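Local structure of ABC transporter substrate-binding protein-branched chain amino acid transport (Streptococcus pneumoniae, 4GNR) at residues Lys195-Ile200 and Ile221-Val226; Ala143-Leu148 and Lys169-Ala174. The protein binds isoleucine and, as the substrate-binding protein of an ABC transporter, probably delivers branched-chain amino acids to the membrane permease for uptake. All blocks are in the same frame, centred on the assembly; numbering follows the deposited sequence.

Interaction 1: residues Lys195-Ile200 and Ile221-Val226; sequences KDFDAI and IDKPIV. With MG (magnesium ion), chain D.
I200 and I225 sit side by side on neighbouring parallel strands, the two ends of a beta-alpha-beta crossover that runs through helix 206-218 in a lobe of the periplasmic-binding-protein fold. Their side chains share one face of the sheet, and I225 packs against that helix. I200 is gripped through both of its backbone polar atoms: its N donates to P224 O, and its O accepts from V226 N at 2.9 Å. These two bonds flank the I200-I225 bridge.

Beside this ladder three hydrophobic side chains close up. I221 puts its CG2, anti to its own backbone N, between two partners, touching F197 CZ at 3.9 Å and reaching I200 CD1 equally closely. It crosses both side chains at about a right angle, and CG2 meets the phenyl ring at its edge, in the ring plane. The F197 ring owes its place to an uncommon first torsion (chi1 51°) that sets CG between the backbone N and carbonyl carbon; V147 also packs on this side chain.

K223 slides past F197 in the opposite direction. A bend at chi2 (-67°) lays its methylenes over the backbone, with CG 3.6 Å from F197 O and CD 3.7 Å from D198 O, while P224 CD presses on D198 O at 3.3 Å. The ammonium goes on to a water that D198 OD1 holds only weakly; the other carboxylate oxygen, OD2, takes the backbone N-H groups of K144 and K145.

In the conformer described here, D196 binds a magnesium ion whose other five ligands are waters. One of these waters donates to D198 OD1, and another donates back to D196 OD1 at 2.6 Å, while D196 OD2 meets the metal at 2.1 Å.

Interaction 2: residues Ala143-Leu148 and Lys169-Ala174; sequences AKKVVL and KGEIVA
K145 pairs with E171 and V146 with I172 in a parallel ladder, where a beta-alpha-beta unit returns through helix 155-167. The bonds alternate: E171 N donates to K144 O, E171 O accepts from V146 N, and V146 O receives V173 N at 2.8 Å. At V173 the second strand turns a corner, and that last bond is bent (146° at the hydrogen). Beyond the corner L148 N meets A174 O almost straight, at 172°.

In the K145 conformer described here, K145 and E171 run alongside each other, both extended beyond CG and pointing the same way. The lysine's CE comes within 3.7 Å of E171 OE1, but NZ stays 4.4 Å from that oxygen, beyond a salt bridge. V173 crosses K145 at about a right angle, laying CG1 along the lysine's methylenes, 3.7 Å from K145 CB. Its chi1 of -60° turns the other methyl, CG2, in over the backbone, 3.5 Å from V146 O. Further along, V147 brings both methyls to A174 CB.

On the face carrying V146 and I172, V146 CG2 meets I172 CG1 at 4.0 Å, while I172 CG2 reaches on to L148 CB. F164 and R165 of helix 155-167 pack on this face. Strand 171-178 is the outermost on this side of the sheet, and strand 145-151 has strand 199-201 as its inner neighbour, where V147 touches I200.

In the fold
The two contacts belong to one sheet and occur in series along the chain: interaction 2 closes before interaction 1 opens, and their centres lie 10 Å apart. Strands 145-151 and 199-201 are neighbours, so the order from the sheet edge inward is 171-178, 145-151, 199-201, 225-227. D198 makes the join: its N probably bonds to K145 O at 2.9 Å, while D198 CB packs 3.4 Å from A143 CB. The magnesium ion of interaction 1 also lies about 7 Å from the K145 side chain in the conformer given. Isoleucine binds elsewhere, among residues that include Y156, Y205 and D229, which follow strands 145-151, 199-201 and 225-227 in the chain.

Interaction 1: residues Lys195-Ile200 and Ile221-Val226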
ATOM      1  N   LYS A 195      22.720  19.459 -12.328  1.00 17.11           N
ATOM      2  CA  LYS A 195      23.370  19.332 -11.025  1.00 17.05           C
ATOM      3  C   LYS A 195      23.870  17.920 -10.801  1.00 16.22           C
ATOM      4  O   LYS A 195      23.265  16.982 -11.229  1.00 16.69           O
ATOM      5  CB  LYS A 195      22.411  19.619  -9.887  1.00 16.88           C
ATOM      6  CG  LYS A 195      21.834  21.026  -9.855  1.00 19.06           C
ATOM      7  CD  LYS A 195      20.773  21.183  -8.768  1.00 20.73           C
ATOM      8  CE  LYS A 195      20.257  22.629  -8.609  1.00 23.82           C
ATOM      9  NZ  LYS A 195      21.303  23.587  -8.125  1.00 26.92           N
ATOM     10  N   ASP A 196      25.027  17.750 -10.194  0.70 14.59           N
ATOM     11  CA  ASP A 196      25.437  16.398  -9.961  0.70 13.92           C
ATOM     12  C   ASP A 196      24.575  15.931  -8.794  0.70 15.26           C
ATOM     13  O   ASP A 196      24.211  16.695  -7.893  0.70 15.05           O
ATOM     14  CB  ASP A 196      26.885  16.284  -9.522  0.70 12.62           C
ATOM     15  CG  ASP A 196      27.406  14.842  -9.563  0.70 12.94           C
ATOM     16  OD1 ASP A 196      26.780  14.013 -10.261  0.70 13.71           O
ATOM     17  OD2 ASP A 196      28.441  14.552  -8.918  0.70 13.58           O
ATOM     18  N   PHE A 197      24.128  14.703  -8.883  1.00 16.17           N
ATOM     19  CA  PHE A 197      23.342  14.051  -7.798  1.00 15.88           C
ATOM     20  C   PHE A 197      23.575  12.594  -8.059  1.00 15.95           C
ATOM     21  O   PHE A 197      23.941  12.218  -9.177  1.00 17.58           O
ATOM     22  CB  PHE A 197      21.848  14.408  -7.707  1.00 16.10           C
ATOM     23  CG  PHE A 197      21.149  14.255  -8.977  1.00 13.53           C
ATOM     24  CD1 PHE A 197      20.664  13.034  -9.381  1.00 14.07           C
ATOM     25  CD2 PHE A 197      21.014  15.333  -9.812  1.00 14.38           C
ATOM     26  CE1 PHE A 197      20.054  12.902 -10.598  1.00 15.23           C
ATOM     27  CE2 PHE A 197      20.419  15.211 -11.019  1.00 15.35           C
ATOM     28  CZ  PHE A 197      19.936  14.003 -11.422  1.00 15.79           C
ATOM     29  N   ASP A 198      23.353  11.794  -7.020  1.00 14.39           N
ATOM     30  CA  ASP A 198      23.569  10.359  -7.096  1.00 14.26           C
ATOM     31  C   ASP A 198      22.254   9.579  -7.161  1.00 13.34           C
ATOM     32  O   ASP A 198      22.244   8.414  -7.507  1.00 13.85           O
ATOM     33  CB  ASP A 198      24.366   9.909  -5.866  1.00 14.92           C
ATOM     34  CG  ASP A 198      25.702  10.609  -5.744  1.00 16.92           C
ATOM     35  OD1 ASP A 198      26.385  10.783  -6.763  1.00 19.55           O
ATOM     36  OD2 ASP A 198      26.105  10.941  -4.608  1.00 19.25           O
ATOM     37  N   ALA A 199      21.150  10.211  -6.780  1.00 12.44           N
ATOM     38  CA  ALA A 199      19.832   9.574  -6.795  1.00 11.53           C
ATOM     39  C   ALA A 199      18.762  10.633  -6.656  1.00 10.67           C
ATOM     40  O   ALA A 199      19.043  11.744  -6.166  1.00 11.66           O
ATOM     41  CB  ALA A 199      19.715   8.538  -5.649  1.00 12.27           C
ATOM     42  N   ILE A 200      17.562  10.270  -7.108  1.00 10.80           N
ATOM     43  CA  ILE A 200      16.390  11.120  -6.966  1.00 10.32           C
ATOM     44  C   ILE A 200      15.356  10.313  -6.140  1.00  9.43           C
ATOM     45  O   ILE A 200      15.007   9.213  -6.530  1.00 10.79           O
ATOM     46  CB  ILE A 200      15.732  11.502  -8.303  1.00 10.75           C
ATOM     47  CG1 ILE A 200      16.753  12.116  -9.266  1.00 13.12           C
ATOM     48  CG2 ILE A 200      14.586  12.463  -8.047  1.00 12.26           C
ATOM     49  CD1 ILE A 200      16.134  12.502 -10.622  1.00 15.61           C
ATOM     50  N   ILE A 221      18.358  11.721 -17.797  1.00 11.88           N
ATOM     51  CA  ILE A 221      18.692  11.503 -16.383  1.00 12.13           C
ATOM     52  C   ILE A 221      18.595   9.994 -16.178  1.00 11.57           C
ATOM     53  O   ILE A 221      17.513   9.416 -16.283  1.00 12.58           O
ATOM     54  CB  ILE A 221      17.735  12.209 -15.465  1.00 12.08           C
ATOM     55  CG1 ILE A 221      17.842  13.722 -15.650  1.00 13.02           C
ATOM     56  CG2 ILE A 221      18.028  11.830 -14.006  1.00 14.48           C
ATOM     57  CD1 ILE A 221      16.754  14.498 -14.936  1.00 15.17           C
ATOM     58  N   ASP A 222      19.744   9.386 -15.881  1.00 12.44           N
ATOM     59  CA  ASP A 222      19.876   7.928 -15.701  1.00 12.81           C
ATOM     60  C   ASP A 222      20.091   7.428 -14.290  1.00 11.22           C
ATOM     61  O   ASP A 222      19.998   6.224 -14.031  1.00 12.64           O
ATOM     62  CB  ASP A 222      21.050   7.436 -16.563  1.00 14.13           C
ATOM     63  CG  ASP A 222      20.796   7.618 -18.014  1.00 18.62           C
ATOM     64  OD1 ASP A 222      19.605   7.638 -18.377  1.00 22.38           O
ATOM     65  OD2 ASP A 222      21.775   7.725 -18.780  1.00 21.99           O
ATOM     66  N   LYS A 223      20.394   8.337 -13.382  1.00 11.08           N
ATOM     67  CA  LYS A 223      20.669   7.985 -11.992  1.00 10.42           C
ATOM     68  C   LYS A 223      19.465   7.315 -11.319  1.00 10.21           C
ATOM     69  O   LYS A 223      18.317   7.462 -11.748  1.00 10.63           O
ATOM     70  CB  LYS A 223      21.098   9.213 -11.180  1.00 11.01           C
ATOM     71  CG  LYS A 223      22.534   9.713 -11.425  1.00 13.58           C
ATOM     72  CD  LYS A 223      23.622   8.712 -10.942  1.00 13.64           C
ATOM     73  CE  LYS A 223      25.026   9.190 -11.159  1.00 17.20           C
ATOM     74  NZ  LYS A 223      25.998   8.170 -10.676  1.00 19.13           N
ATOM     75  N   PRO A 224      19.730   6.549 -10.249  1.00  9.86           N
ATOM     76  CA  PRO A 224      18.639   5.879  -9.541  1.00  9.45           C
ATOM     77  C   PRO A 224      17.500   6.796  -9.135  1.00  9.57           C
ATOM     78  O   PRO A 224      17.733   7.917  -8.681  1.00 10.46           O
ATOM     79  CB  PRO A 224      19.347   5.334  -8.294  1.00 10.21           C
ATOM     80  CG  PRO A 224      20.746   5.025  -8.777  1.00 10.14           C
ATOM     81  CD  PRO A 224      21.053   6.195  -9.700  1.00 10.32           C
ATOM     82  N   ILE A 225      16.283   6.291  -9.337  1.00  9.03           N
ATOM     83  CA  ILE A 225      15.021   6.943  -8.892  1.00  9.04           C
ATOM     84  C   ILE A 225      14.476   5.965  -7.835  1.00  8.83           C
ATOM     85  O   ILE A 225      14.291   4.782  -8.136  1.00  9.66           O
ATOM     86  CB  ILE A 225      14.059   7.259 -10.010  1.00  9.63           C
ATOM     87  CG1 ILE A 225      14.709   8.315 -10.924  1.00  9.93           C
ATOM     88  CG2 ILE A 225      12.728   7.778  -9.437  1.00 10.51           C
ATOM     89  CD1 ILE A 225      13.903   8.602 -12.168  1.00 11.19           C
ATOM     90  N   VAL A 226      14.235   6.468  -6.622  1.00  8.76           N
ATOM     91  CA  VAL A 226      13.856   5.644  -5.483  1.00  8.21           C
ATOM     92  C   VAL A 226      12.529   6.097  -4.910  1.00  7.57           C
ATOM     93  O   VAL A 226      12.319   7.289  -4.666  1.00  9.01           O
ATOM     94  CB  VAL A 226      14.958   5.756  -4.402  1.00  9.23           C
ATOM     95  CG1 VAL A 226      14.692   4.795  -3.233  1.00 10.25           C
ATOM     96  CG2 VAL A 226      16.343   5.492  -4.988  1.00 11.28           C
TER
HETATM   97 MG    MG D 403      29.441  12.666  -8.987  0.50 10.54          MG
HETATM   98  O   HOH W   1      27.903  11.644  -9.885  1.00 22.14           O
HETATM   99  O   HOH W   2      26.064   7.438  -7.712  1.00 23.52           O
HETATM  100  O   HOH W   3      28.538  12.170  -7.255  1.00 19.68           O
HETATM  101  O   HOH W   4      30.077  13.157 -11.095  1.00 13.00           O
HETATM  102  O   HOH W   5      30.967  13.495  -7.669  0.50 11.53           O
HETATM  103  O   HOH W   6      30.588  11.018  -8.943  1.00 15.26           O

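Interaction 2: residues Ala143-Leu148 and Lys169-Ala174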
ATOM      1  N   ALA A 143      25.035   7.138  -2.195  1.00 14.23           N
ATOM      2  CA  ALA A 143      24.692   8.532  -2.508  1.00 14.45           C
ATOM      3  C   ALA A 143      24.956   9.607  -1.445  1.00 14.99           C
ATOM      4  O   ALA A 143      24.281   9.641  -0.426  1.00 17.34           O
ATOM      5  CB  ALA A 143      23.197   8.574  -2.928  1.00 16.30           C
ATOM      6  N   LYS A 144      25.941  10.470  -1.703  1.00 14.43           N
ATOM      7  CA  LYS A 144      26.290  11.591  -0.818  1.00 15.96           C
ATOM      8  C   LYS A 144      25.495  12.861  -1.177  1.00 13.69           C
ATOM      9  O   LYS A 144      25.470  13.825  -0.415  1.00 15.24           O
ATOM     10  CB  LYS A 144      27.786  11.878  -0.861  1.00 17.75           C
ATOM     11  CG  LYS A 144      28.646  10.701  -0.412  1.00 21.92           C
ATOM     12  CD  LYS A 144      30.135  11.039  -0.406  1.00 26.33           C
ATOM     13  CE  LYS A 144      30.468  12.157   0.573  1.00 28.94           C
ATOM     14  NZ  LYS A 144      30.141  11.792   1.977  1.00 31.54           N
ATOM     15  N   LYS A 145      24.847  12.865  -2.332  0.50 13.45           N
ATOM     16  CA  LYS A 145      24.028  14.014  -2.743  0.50 13.52           C
ATOM     17  C   LYS A 145      22.803  13.434  -3.442  0.50 12.82           C
ATOM     18  O   LYS A 145      22.929  12.525  -4.249  0.50 12.71           O
ATOM     19  CB  LYS A 145      24.769  15.010  -3.650  0.50 13.33           C
ATOM     20  CG  LYS A 145      25.975  15.700  -3.027  0.50 14.07           C
ATOM     21  CD  LYS A 145      26.649  16.644  -4.022  0.50 15.75           C
ATOM     22  CE  LYS A 145      27.877  17.320  -3.438  0.50 17.84           C
ATOM     23  NZ  LYS A 145      28.561  18.210  -4.418  0.50 19.54           N
ATOM     24  N   VAL A 146      21.625  13.962  -3.129  1.00 12.15           N
ATOM     25  CA  VAL A 146      20.364  13.502  -3.705  1.00 11.10           C
ATOM     26  C   VAL A 146      19.458  14.690  -4.007  1.00 11.12           C
ATOM     27  O   VAL A 146      19.625  15.796  -3.492  1.00 12.63           O
ATOM     28  CB  VAL A 146      19.537  12.585  -2.756  1.00 11.50           C
ATOM     29  CG1 VAL A 146      20.330  11.341  -2.390  1.00 12.70           C
ATOM     30  CG2 VAL A 146      19.051  13.359  -1.538  1.00 14.04           C
ATOM     31  N   VAL A 147      18.524  14.413  -4.911  1.00 10.53           N
ATOM     32  CA  VAL A 147      17.430  15.273  -5.209  1.00 10.72           C
ATOM     33  C   VAL A 147      16.196  14.636  -4.491  1.00  9.95           C
ATOM     34  O   VAL A 147      16.003  13.446  -4.540  1.00 10.30           O
ATOM     35  CB  VAL A 147      17.087  15.368  -6.705  1.00 11.65           C
ATOM     36  CG1 VAL A 147      15.780  16.101  -6.942  1.00 12.86           C
ATOM     37  CG2 VAL A 147      18.225  16.024  -7.475  1.00 13.49           C
ATOM     38  N   LEU A 148      15.382  15.453  -3.836  1.00 10.02           N
ATOM     39  CA  LEU A 148      14.129  15.037  -3.168  1.00  9.87           C
ATOM     40  C   LEU A 148      13.014  15.737  -3.982  1.00 10.05           C
ATOM     41  O   LEU A 148      13.036  16.977  -4.122  1.00 12.30           O
ATOM     42  CB  LEU A 148      14.116  15.418  -1.695  1.00 10.05           C
ATOM     43  CG  LEU A 148      12.900  14.989  -0.869  1.00 10.32           C
ATOM     44  CD1 LEU A 148      12.651  13.467  -0.942  1.00 10.31           C
ATOM     45  CD2 LEU A 148      13.065  15.452   0.581  1.00 11.51           C
ATOM     46  N   LYS A 169      22.032  12.137   5.958  1.00 11.59           N
ATOM     47  CA  LYS A 169      23.201  12.941   6.357  1.00 12.40           C
ATOM     48  C   LYS A 169      23.992  13.524   5.198  1.00 13.46           C
ATOM     49  O   LYS A 169      24.944  14.270   5.409  1.00 15.07           O
ATOM     50  CB  LYS A 169      24.122  12.145   7.297  1.00 13.25           C
ATOM     51  CG  LYS A 169      23.417  11.683   8.581  1.00 14.26           C
ATOM     52  CD  LYS A 169      22.777  12.820   9.363  1.00 19.63           C
ATOM     53  CE  LYS A 169      21.985  12.306  10.546  1.00 22.44           C
ATOM     54  NZ  LYS A 169      21.279  13.423  11.241  1.00 25.97           N
ATOM     55  N   GLY A 170      23.589  13.171   3.984  1.00 13.15           N
ATOM     56  CA  GLY A 170      24.219  13.691   2.789  1.00 14.05           C
ATOM     57  C   GLY A 170      23.580  15.044   2.474  1.00 13.92           C
ATOM     58  O   GLY A 170      22.872  15.640   3.298  1.00 15.62           O
ATOM     59  N   GLU A 171      23.878  15.560   1.293  1.00 14.54           N
ATOM     60  CA  GLU A 171      23.334  16.844   0.888  1.00 15.13           C
ATOM     61  C   GLU A 171      22.158  16.688  -0.069  1.00 14.19           C
ATOM     62  O   GLU A 171      22.219  15.933  -1.034  1.00 13.93           O
ATOM     63  CB  GLU A 171      24.396  17.724   0.212  1.00 15.81           C
ATOM     64  CG  GLU A 171      23.858  19.110  -0.186  1.00 19.59           C
ATOM     65  CD  GLU A 171      24.869  19.986  -0.905  1.00 22.93           C
ATOM     66  OE1 GLU A 171      26.005  19.518  -1.126  1.00 27.25           O
ATOM     67  OE2 GLU A 171      24.518  21.137  -1.263  1.00 26.02           O
ATOM     68  N   ILE A 172      21.067  17.363   0.251  1.00 13.34           N
ATOM     69  CA  ILE A 172      19.880  17.410  -0.597  1.00 13.70           C
ATOM     70  C   ILE A 172      20.161  18.637  -1.489  1.00 14.14           C
ATOM     71  O   ILE A 172      20.014  19.794  -1.067  1.00 16.26           O
ATOM     72  CB  ILE A 172      18.578  17.512   0.204  1.00 13.98           C
ATOM     73  CG1 ILE A 172      18.413  16.282   1.111  1.00 13.67           C
ATOM     74  CG2 ILE A 172      17.394  17.601  -0.745  1.00 14.53           C
ATOM     75  CD1 ILE A 172      17.138  16.260   1.960  1.00 14.84           C
ATOM     76  N   VAL A 173      20.589  18.363  -2.718  1.00 14.39           N
ATOM     77  CA  VAL A 173      20.991  19.424  -3.674  1.00 15.15           C
ATOM     78  C   VAL A 173      19.830  20.145  -4.338  1.00 15.12           C
ATOM     79  O   VAL A 173      20.011  21.232  -4.895  1.00 16.81           O
ATOM     80  CB  VAL A 173      22.000  18.910  -4.715  1.00 16.04           C
ATOM     81  CG1 VAL A 173      23.261  18.395  -4.017  1.00 17.87           C
ATOM     82  CG2 VAL A 173      21.414  17.891  -5.655  1.00 18.20           C
ATOM     83  N   ALA A 174      18.656  19.529  -4.318  1.00 14.52           N
ATOM     84  CA  ALA A 174      17.454  20.141  -4.862  1.00 14.27           C
ATOM     85  C   ALA A 174      16.308  19.471  -4.091  1.00 14.13           C
ATOM     86  O   ALA A 174      16.297  18.255  -3.914  1.00 13.99           O
ATOM     87  CB  ALA A 174      17.305  19.970  -6.383  1.00 15.71           C
TER